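Local coordinates for folylpolyglutamate synthase protein FOLC (PDB 2VOS) that probably adds L-glutamate to dihydropteroate and lengthens the glutamate tail of folates, spending ATP and using magnesium, at residues 293-297 with 365-370; 336-340 with 349-353; 344-348 with 463-467. All coordinates share one frame; numbering follows the deposited sequence.

Contact 1: residues 293-297 with 365-370; sequences LHGEH and TLAHEF. With ADP (adenosine-5'-diphosphate), chain B.
Where the Mur ligase middle domain meets the glutamate ligase domain, next to the ADP pocket, His-294, Gly-295 and His-297, in the turn leading into helix 296-312 and its first residues, pack against Thr-365, Glu-369 and Phe-370, in the last turn of helix 356-368 and the residues just after it. Gly-295 N donates to Glu-369 OE1 at 2.9 Å; the N-H comes from above the carboxylate plane, 37° out of it. Glu-369 gets there with its chain extended beyond CG, and its other oxygen, OE2, forms a salt bridge with Arg-268 of strand 264-271.

Phe-370 presents an edge to the face of His-294 in a T-shaped pair, planes 68° apart, with CZ 3.5 Å above the centre of the imidazole. In the plane of that imidazole sits a water, 2.8 Å from His-294 ND1, which donates to Glu-369 OE1. A second water accepts from Glu-296 N and donates to Thr-365 OG1, whose partner within its own helix is the carbonyl of Ala-361. The backbone conformation at Gly-295 by itself calls for glycine; independently, Thr-365 OG1 lies 3.4 Å from Gly-295 CA.

His-297 reaches the nucleotide by its own route. Its backbone position brings CB to 3.6 Å from C6 of the ADP adenine. Chi1 of 54° then swings the ring so that CD2 lies 3.6 Å from ADP C4 and CE1 3.4 Å from Thr-365 OG1, which sits at the ring edge, in plane.

Shared by Gly-295 N, a water and Arg-268, the Glu-369 carboxylate fastens the loop before helix 296-312 to the other domain, and through that water it may also polarise the His-294 imidazole.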
# COMPACT_ATOMS: atom_id res chain seq x y z
N LEU A 293 7.19 -6.62 11.75
CA LEU A 293 5.89 -6.71 11.09
C LEU A 293 5.57 -8.21 11.07
O LEU A 293 6.48 -9.06 10.97
CB LEU A 293 5.97 -6.22 9.62
CG LEU A 293 6.32 -4.76 9.39
CD1 LEU A 293 6.40 -4.47 7.89
CD2 LEU A 293 5.24 -3.86 10.07
N HIS A 294 4.29 -8.51 11.11
CA HIS A 294 3.82 -9.86 11.11
C HIS A 294 3.51 -10.28 9.67
O HIS A 294 3.10 -9.48 8.84
CB HIS A 294 2.53 -9.96 11.95
CG HIS A 294 2.66 -9.47 13.36
ND1 HIS A 294 3.46 -10.09 14.30
CD2 HIS A 294 2.04 -8.45 14.01
CE1 HIS A 294 3.36 -9.43 15.45
NE2 HIS A 294 2.50 -8.44 15.30
N GLY A 295 3.70 -11.56 9.38
CA GLY A 295 3.23 -12.12 8.13
C GLY A 295 4.35 -12.61 7.24
O GLY A 295 5.34 -11.90 7.03
N GLU A 296 4.20 -13.83 6.71
CA GLU A 296 5.16 -14.31 5.71
C GLU A 296 5.21 -13.36 4.51
O GLU A 296 6.26 -13.15 3.91
CB GLU A 296 4.84 -15.76 5.24
CG GLU A 296 5.94 -16.23 4.25
CD GLU A 296 5.61 -17.50 3.51
OE1 GLU A 296 4.79 -18.29 4.05
OE2 GLU A 296 6.20 -17.69 2.40
N HIS A 297 4.09 -12.80 4.12
CA HIS A 297 4.10 -11.87 2.99
C HIS A 297 5.04 -10.69 3.22
O HIS A 297 5.63 -10.17 2.25
CB HIS A 297 2.72 -11.31 2.68
CG HIS A 297 2.03 -10.67 3.87
ND1 HIS A 297 1.56 -11.41 4.93
CD2 HIS A 297 1.63 -9.39 4.09
CE1 HIS A 297 0.99 -10.59 5.80
NE2 HIS A 297 0.96 -9.38 5.28
N THR A 365 -1.58 -15.36 8.48
CA THR A 365 -0.79 -14.73 9.54
C THR A 365 -1.47 -14.90 10.91
O THR A 365 -0.82 -15.26 11.92
CB THR A 365 -0.58 -13.24 9.24
OG1 THR A 365 0.02 -13.10 7.95
CG2 THR A 365 0.39 -12.57 10.30
N LEU A 366 -2.77 -14.66 10.97
CA LEU A 366 -3.52 -14.79 12.21
C LEU A 366 -3.46 -16.22 12.75
O LEU A 366 -3.33 -16.44 13.95
CB LEU A 366 -5.01 -14.42 11.99
CG LEU A 366 -5.27 -12.92 11.74
CD1 LEU A 366 -6.68 -12.74 11.16
CD2 LEU A 366 -5.01 -12.07 13.00
N ALA A 367 -3.48 -17.20 11.84
CA ALA A 367 -3.47 -18.62 12.20
C ALA A 367 -2.04 -19.13 12.51
O ALA A 367 -1.84 -20.02 13.38
CB ALA A 367 -4.08 -19.42 11.05
N HIS A 368 -1.06 -18.61 11.80
CA HIS A 368 0.27 -19.14 11.94
C HIS A 368 1.17 -18.45 12.96
O HIS A 368 2.10 -19.06 13.45
CB HIS A 368 1.00 -19.10 10.60
CG HIS A 368 0.34 -19.91 9.53
ND1 HIS A 368 0.63 -19.74 8.20
CD2 HIS A 368 -0.56 -20.92 9.60
CE1 HIS A 368 -0.08 -20.60 7.49
NE2 HIS A 368 -0.80 -21.33 8.32
N GLU A 369 0.91 -17.19 13.28
CA GLU A 369 1.84 -16.42 14.03
C GLU A 369 1.26 -16.03 15.38
O GLU A 369 1.89 -15.36 16.16
CB GLU A 369 2.24 -15.16 13.22
CG GLU A 369 2.95 -15.57 11.93
CD GLU A 369 3.68 -14.43 11.17
OE1 GLU A 369 3.98 -13.33 11.71
OE2 GLU A 369 4.02 -14.71 10.01
N PHE A 370 0.03 -16.45 15.65
CA PHE A 370 -0.66 -16.14 16.89
C PHE A 370 -1.41 -17.39 17.29
O PHE A 370 -1.51 -18.35 16.54
CB PHE A 370 -1.64 -15.03 16.69
CG PHE A 370 -0.99 -13.75 16.24
CD1 PHE A 370 -0.51 -12.83 17.16
CD2 PHE A 370 -0.83 -13.47 14.88
CE1 PHE A 370 0.12 -11.64 16.75
CE2 PHE A 370 -0.19 -12.27 14.49
CZ PHE A 370 0.29 -11.39 15.42
PB ADP B . -0.72 -1.99 -1.77
O1B ADP B . -0.03 -0.67 -1.54
O2B ADP B . -2.22 -1.88 -1.73
O3B ADP B . -0.21 -2.82 -2.90
PA ADP B . -0.06 -2.65 1.05
O1A ADP B . -0.83 -1.40 1.45
O2A ADP B . 1.33 -3.01 1.55
O3A ADP B . -0.28 -2.97 -0.54
O5' ADP B . -0.98 -3.84 1.66
C5' ADP B . -2.41 -3.89 1.59
C4' ADP B . -2.81 -5.23 2.24
O4' ADP B . -2.31 -6.32 1.43
C3' ADP B . -2.13 -5.50 3.59
O3' ADP B . -2.99 -5.18 4.66
C2' ADP B . -1.89 -6.98 3.71
O2' ADP B . -3.18 -7.59 4.04
C1' ADP B . -1.74 -7.37 2.26
N9 ADP B . -0.35 -7.51 1.74
C8 ADP B . 0.72 -6.64 1.75
N7 ADP B . 1.77 -7.20 1.09
C5 ADP B . 1.33 -8.38 0.56
C6 ADP B . 1.89 -9.45 -0.27
N6 ADP B . 3.17 -9.40 -0.71
N1 ADP B . 1.09 -10.50 -0.52
C2 ADP B . -0.18 -10.66 -0.07
N3 ADP B . -0.79 -9.70 0.68
C4 ADP B . -0.06 -8.59 1.01
O HOH W 1 4.96 -12.39 14.08
O HOH W 2 1.86 -15.37 7.25

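Contact 2: residues 336-340 with 349-353. With ADP (adenosine-5'-diphosphate), chain B.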
# COMPACT_ATOMS: atom_id res chain seq x y z
N PRO A 336 1.67 1.19 8.84
CA PRO A 336 0.46 1.45 9.56
C PRO A 336 -0.72 0.81 8.82
O PRO A 336 -0.75 0.78 7.60
CB PRO A 336 0.30 2.95 9.56
CG PRO A 336 1.68 3.54 9.01
CD PRO A 336 2.43 2.41 8.43
N GLY A 337 -1.63 0.26 9.60
CA GLY A 337 -2.82 -0.38 9.03
C GLY A 337 -2.54 -1.66 8.29
O GLY A 337 -3.45 -2.15 7.63
N ARG A 338 -1.32 -2.22 8.34
CA ARG A 338 -1.06 -3.59 7.81
C ARG A 338 -0.76 -4.54 8.98
O ARG A 338 0.34 -4.51 9.58
CB ARG A 338 0.08 -3.63 6.77
CG ARG A 338 -0.33 -3.06 5.38
CD ARG A 338 -0.90 -1.66 5.51
NE ARG A 338 -1.10 -0.97 4.24
CZ ARG A 338 -1.55 0.29 4.11
NH1 ARG A 338 -1.88 1.04 5.17
NH2 ARG A 338 -1.70 0.82 2.91
N LEU A 339 -1.78 -5.31 9.35
CA LEU A 339 -1.75 -6.17 10.51
C LEU A 339 -1.14 -5.45 11.70
O LEU A 339 -0.16 -5.92 12.32
CB LEU A 339 -0.93 -7.41 10.19
CG LEU A 339 -1.48 -8.85 10.28
CD1 LEU A 339 -2.81 -9.05 10.91
CD2 LEU A 339 -1.27 -9.53 8.93
N GLU A 340 -1.68 -4.28 12.00
CA GLU A 340 -1.13 -3.44 13.02
C GLU A 340 -1.99 -3.60 14.28
O GLU A 340 -3.21 -3.46 14.23
CB GLU A 340 -1.12 -1.96 12.57
CG GLU A 340 -0.41 -1.03 13.56
CD GLU A 340 -0.52 0.43 13.17
OE1 GLU A 340 -1.35 0.73 12.27
OE2 GLU A 340 0.16 1.28 13.78
N PHE A 349 -6.61 -5.88 15.90
CA PHE A 349 -5.77 -5.60 14.74
C PHE A 349 -6.53 -4.74 13.79
O PHE A 349 -7.76 -4.87 13.69
CB PHE A 349 -5.51 -6.87 13.96
CG PHE A 349 -4.48 -7.74 14.58
CD1 PHE A 349 -4.86 -8.83 15.36
CD2 PHE A 349 -3.15 -7.50 14.37
CE1 PHE A 349 -3.88 -9.65 15.91
CE2 PHE A 349 -2.18 -8.34 14.94
CZ PHE A 349 -2.58 -9.41 15.68
N ILE A 350 -5.81 -3.93 13.03
CA ILE A 350 -6.40 -3.33 11.87
C ILE A 350 -5.57 -3.80 10.69
O ILE A 350 -4.33 -3.94 10.82
CB ILE A 350 -6.41 -1.77 11.91
CG1 ILE A 350 -4.94 -1.21 12.00
CG2 ILE A 350 -7.38 -1.25 13.02
CD1 ILE A 350 -4.85 0.38 11.93
N ASP A 351 -6.23 -4.01 9.55
CA ASP A 351 -5.59 -4.47 8.36
C ASP A 351 -6.33 -3.98 7.12
O ASP A 351 -7.57 -4.13 7.02
CB ASP A 351 -5.43 -5.99 8.34
CG ASP A 351 -4.46 -6.44 7.21
OD1 ASP A 351 -3.24 -6.36 7.35
OD2 ASP A 351 -4.92 -6.77 6.15
N ALA A 352 -5.60 -3.40 6.17
CA ALA A 352 -6.16 -2.81 4.98
C ALA A 352 -6.61 -3.87 3.93
O ALA A 352 -7.07 -3.47 2.84
CB ALA A 352 -5.12 -1.88 4.32
N ALA A 353 -6.48 -5.17 4.21
CA ALA A 353 -6.80 -6.19 3.20
C ALA A 353 -8.11 -5.87 2.49
O ALA A 353 -9.14 -5.64 3.12
CB ALA A 353 -6.88 -7.57 3.83
PB ADP B . -0.72 -1.99 -1.77
O1B ADP B . -0.03 -0.67 -1.54
O2B ADP B . -2.22 -1.88 -1.73
O3B ADP B . -0.21 -2.82 -2.90
PA ADP B . -0.06 -2.65 1.05
O1A ADP B . -0.83 -1.40 1.45
O2A ADP B . 1.33 -3.01 1.55
O3A ADP B . -0.28 -2.97 -0.54
O5' ADP B . -0.98 -3.84 1.66
C5' ADP B . -2.41 -3.89 1.59
C4' ADP B . -2.81 -5.23 2.24
O4' ADP B . -2.31 -6.32 1.43
C3' ADP B . -2.13 -5.50 3.59
O3' ADP B . -2.99 -5.18 4.66
C2' ADP B . -1.89 -6.98 3.71
O2' ADP B . -3.18 -7.59 4.04
C1' ADP B . -1.74 -7.37 2.26
N9 ADP B . -0.35 -7.51 1.74
C8 ADP B . 0.72 -6.64 1.75
N7 ADP B . 1.77 -7.20 1.09
C5 ADP B . 1.33 -8.38 0.56
C6 ADP B . 1.89 -9.45 -0.27
N6 ADP B . 3.17 -9.40 -0.71
N1 ADP B . 1.09 -10.50 -0.52
C2 ADP B . -0.18 -10.66 -0.07
N3 ADP B . -0.79 -9.70 0.68
C4 ADP B . -0.06 -8.59 1.01
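Arg-338 and Asp-351, both ADP ligands, lie where edge strand 340-343 and its neighbour 347-350 in the C-terminal mixed sheet leave their ladder, and a G1 beta bulge marks the place: Leu-339 and Glu-340 together face Ile-350. Backbone bonding is that of an antiparallel hydrogen-bonded pair. Glu-340 N gives to Ile-350 O and Ile-350 N returns to Glu-340 O, each at 2.9 Å. Further on, Ala-352 N makes a weak bond to Gly-337 O, which also takes a CA-H...O contact from Asp-351.

Among the side chains, Asp-351 does most of the polar work. Its CG lies anti to the backbone N, chi1 -167°, and OD1 uses its anti lone pair to accept from Leu-339 N at 2.7 Å. OD2 accepts from Ala-353 N, closing an Asx turn, and also takes the proton of ribose O2' of ADP. Ribose O3' lies close to both carboxylate oxygens. Because Leu-339 N and Ala-353 N hold the carboxylate, it is already oriented for these hydroxyls. The extended Glu-340 side chain carries OE1 to Gly-337 N at 2.7 Å, and its OE2 forms a salt bridge with Arg-479.

Van der Waals packing fills in around this network. Glu-340 and Ile-350 run side by side, the methyl CD1 of Ile-350 touching Glu-340 OE1 at 3.5 Å. The apolar pair is Leu-339 CD1 with Phe-349 CD2, at 3.8 Å. The phenyl ring in turn stacks edge-to-face with Phe-370.

Arg-338, its chain bent at chi2 (54°), contributes this segment's grip on the alpha phosphate. Ala-352 CB lies over the centre of one guanidinium face, and NH1 is held by Pro-336 O. Both NE and NH2 donate to a single oxygen, ADP O1A, each at 2.8 Å.

Contact 3: residues 344-348 with 463-467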
# COMPACT_ATOMS: atom_id res chain seq x y z
N SER A 344 -3.90 -4.85 23.23
CA SER A 344 -3.98 -6.27 23.57
C SER A 344 -5.04 -6.36 24.69
O SER A 344 -5.47 -5.30 25.20
CB SER A 344 -2.58 -6.78 24.00
OG SER A 344 -2.12 -6.24 25.26
N ALA A 345 -5.50 -7.58 25.04
CA ALA A 345 -6.53 -7.77 26.09
C ALA A 345 -7.77 -6.89 25.93
O ALA A 345 -8.01 -6.01 26.76
CB ALA A 345 -5.95 -7.55 27.45
N PRO A 346 -8.58 -7.11 24.91
CA PRO A 346 -8.43 -8.09 23.83
C PRO A 346 -7.47 -7.49 22.80
O PRO A 346 -7.31 -6.26 22.76
CB PRO A 346 -9.84 -8.13 23.22
CG PRO A 346 -10.35 -6.72 23.38
CD PRO A 346 -9.81 -6.29 24.76
N THR A 347 -6.85 -8.32 21.99
CA THR A 347 -6.09 -7.84 20.86
C THR A 347 -7.03 -7.29 19.77
O THR A 347 -8.01 -7.91 19.44
CB THR A 347 -5.25 -8.98 20.27
OG1 THR A 347 -4.32 -9.42 21.28
CG2 THR A 347 -4.52 -8.49 19.03
N VAL A 348 -6.72 -6.11 19.26
CA VAL A 348 -7.44 -5.55 18.13
C VAL A 348 -6.36 -5.30 17.08
O VAL A 348 -5.34 -4.62 17.34
CB VAL A 348 -8.08 -4.21 18.46
CG1 VAL A 348 -8.67 -3.55 17.15
CG2 VAL A 348 -9.15 -4.38 19.60
N ARG A 463 -6.46 -14.42 24.84
CA ARG A 463 -6.40 -15.18 23.61
C ARG A 463 -7.59 -14.95 22.67
O ARG A 463 -7.95 -15.81 21.87
CB ARG A 463 -6.14 -16.68 23.91
CG ARG A 463 -4.61 -16.93 24.19
CD ARG A 463 -4.30 -18.36 24.67
NE ARG A 463 -4.63 -19.36 23.66
CZ ARG A 463 -4.75 -20.67 23.89
NH1 ARG A 463 -4.57 -21.14 25.13
NH2 ARG A 463 -5.07 -21.53 22.90
N THR A 464 -8.20 -13.78 22.78
CA THR A 464 -9.30 -13.39 21.92
C THR A 464 -8.84 -12.16 21.17
O THR A 464 -7.94 -11.45 21.62
CB THR A 464 -10.56 -13.03 22.71
OG1 THR A 464 -10.29 -11.92 23.56
CG2 THR A 464 -11.01 -14.20 23.62
N GLY A 465 -9.48 -11.89 20.05
CA GLY A 465 -9.15 -10.73 19.23
C GLY A 465 -10.26 -10.28 18.29
O GLY A 465 -11.21 -11.02 18.00
N ILE A 466 -10.12 -9.05 17.85
CA ILE A 466 -11.00 -8.39 16.92
C ILE A 466 -10.11 -7.94 15.76
O ILE A 466 -9.01 -7.39 15.98
CB ILE A 466 -11.59 -7.14 17.57
CG1 ILE A 466 -12.41 -7.57 18.78
CG2 ILE A 466 -12.54 -6.44 16.62
CD1 ILE A 466 -12.77 -6.46 19.68
N VAL A 467 -10.54 -8.23 14.54
CA VAL A 467 -9.74 -7.88 13.38
C VAL A 467 -10.59 -7.01 12.48
O VAL A 467 -11.67 -7.41 11.98
CB VAL A 467 -9.32 -9.13 12.62
CG1 VAL A 467 -8.51 -8.71 11.40
CG2 VAL A 467 -8.50 -10.03 13.55
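Chi1 of -62° in Ile-466 sets CG1 anti to the carbonyl carbon, and chi1 of 173° in Val-348 leaves CG2 beside its own backbone N; with these settings Ile-466 CD1 and Val-348 CG2 meet at 4.2 Å. The two side chains lie next to each other and point the same way, on one face of the C-terminal mixed sheet, where strands 347-350 and 464-469 run as parallel neighbours. Pro-346, which follows a cis peptide bond, adds to that patch: its CG stands 4.4 Å from Ile-466 CD1, and its CB reaches Thr-464 OG1 at 3.8 Å. Helix 436-451 packs over this group through Val-447, which touches Pro-346, Thr-464 and Ile-466.

The backbone ladder starts weakly and then tightens. Thr-347 N gives a weak bond to Thr-464 O at 3.3 Å, whereas Ile-466 N donates to Thr-347 O at 2.9 Å, with a C=O...donor angle of 162°. The ladder carries on past this pair, since Ile-466 is also bonded through its backbone to Phe-349.

Gly-465 pairs with Thr-347, and its CA comes within 3.0 Å of Thr-347 O in a CA-H...O contact. Val-348 CA does likewise toward Ile-466 O. On the far side of strand 464-469, Gly-465 bonds to strand 374-379, which places this strand inside the sheet, while Val-348 is bonded to Met-342 of the edge strand.

No charged group joins these two segments: main-chain bonds set their register, and apolar side chains pack one face, Pro-346 and Ile-466 under helix 436-451 and Val-348 beside Ile-466.

How the contacts relate
Contact 2 is the buried one, while contacts 1 and 3 are each only partly buried. Contacts 2 and 3 share strand 347-350, which pairs antiparallel with its neighbour in contact 2 and parallel in contact 3; their centres are about 13 Å apart. Helix 356-368, which follows that strand, supplies most of the second segment of contact 1, and Thr-365 CG2 packs against Leu-339 CD2 of contact 2 at 3.7 Å. Chemistry changes with place: contact 2 combines strand bonds with an aspartate and an arginine that bind ADP; contact 1, between domains, adds waters and an aromatic pair; contact 3 relies on backbone and apolar packing. Contacts 1 and 2 both touch ADP.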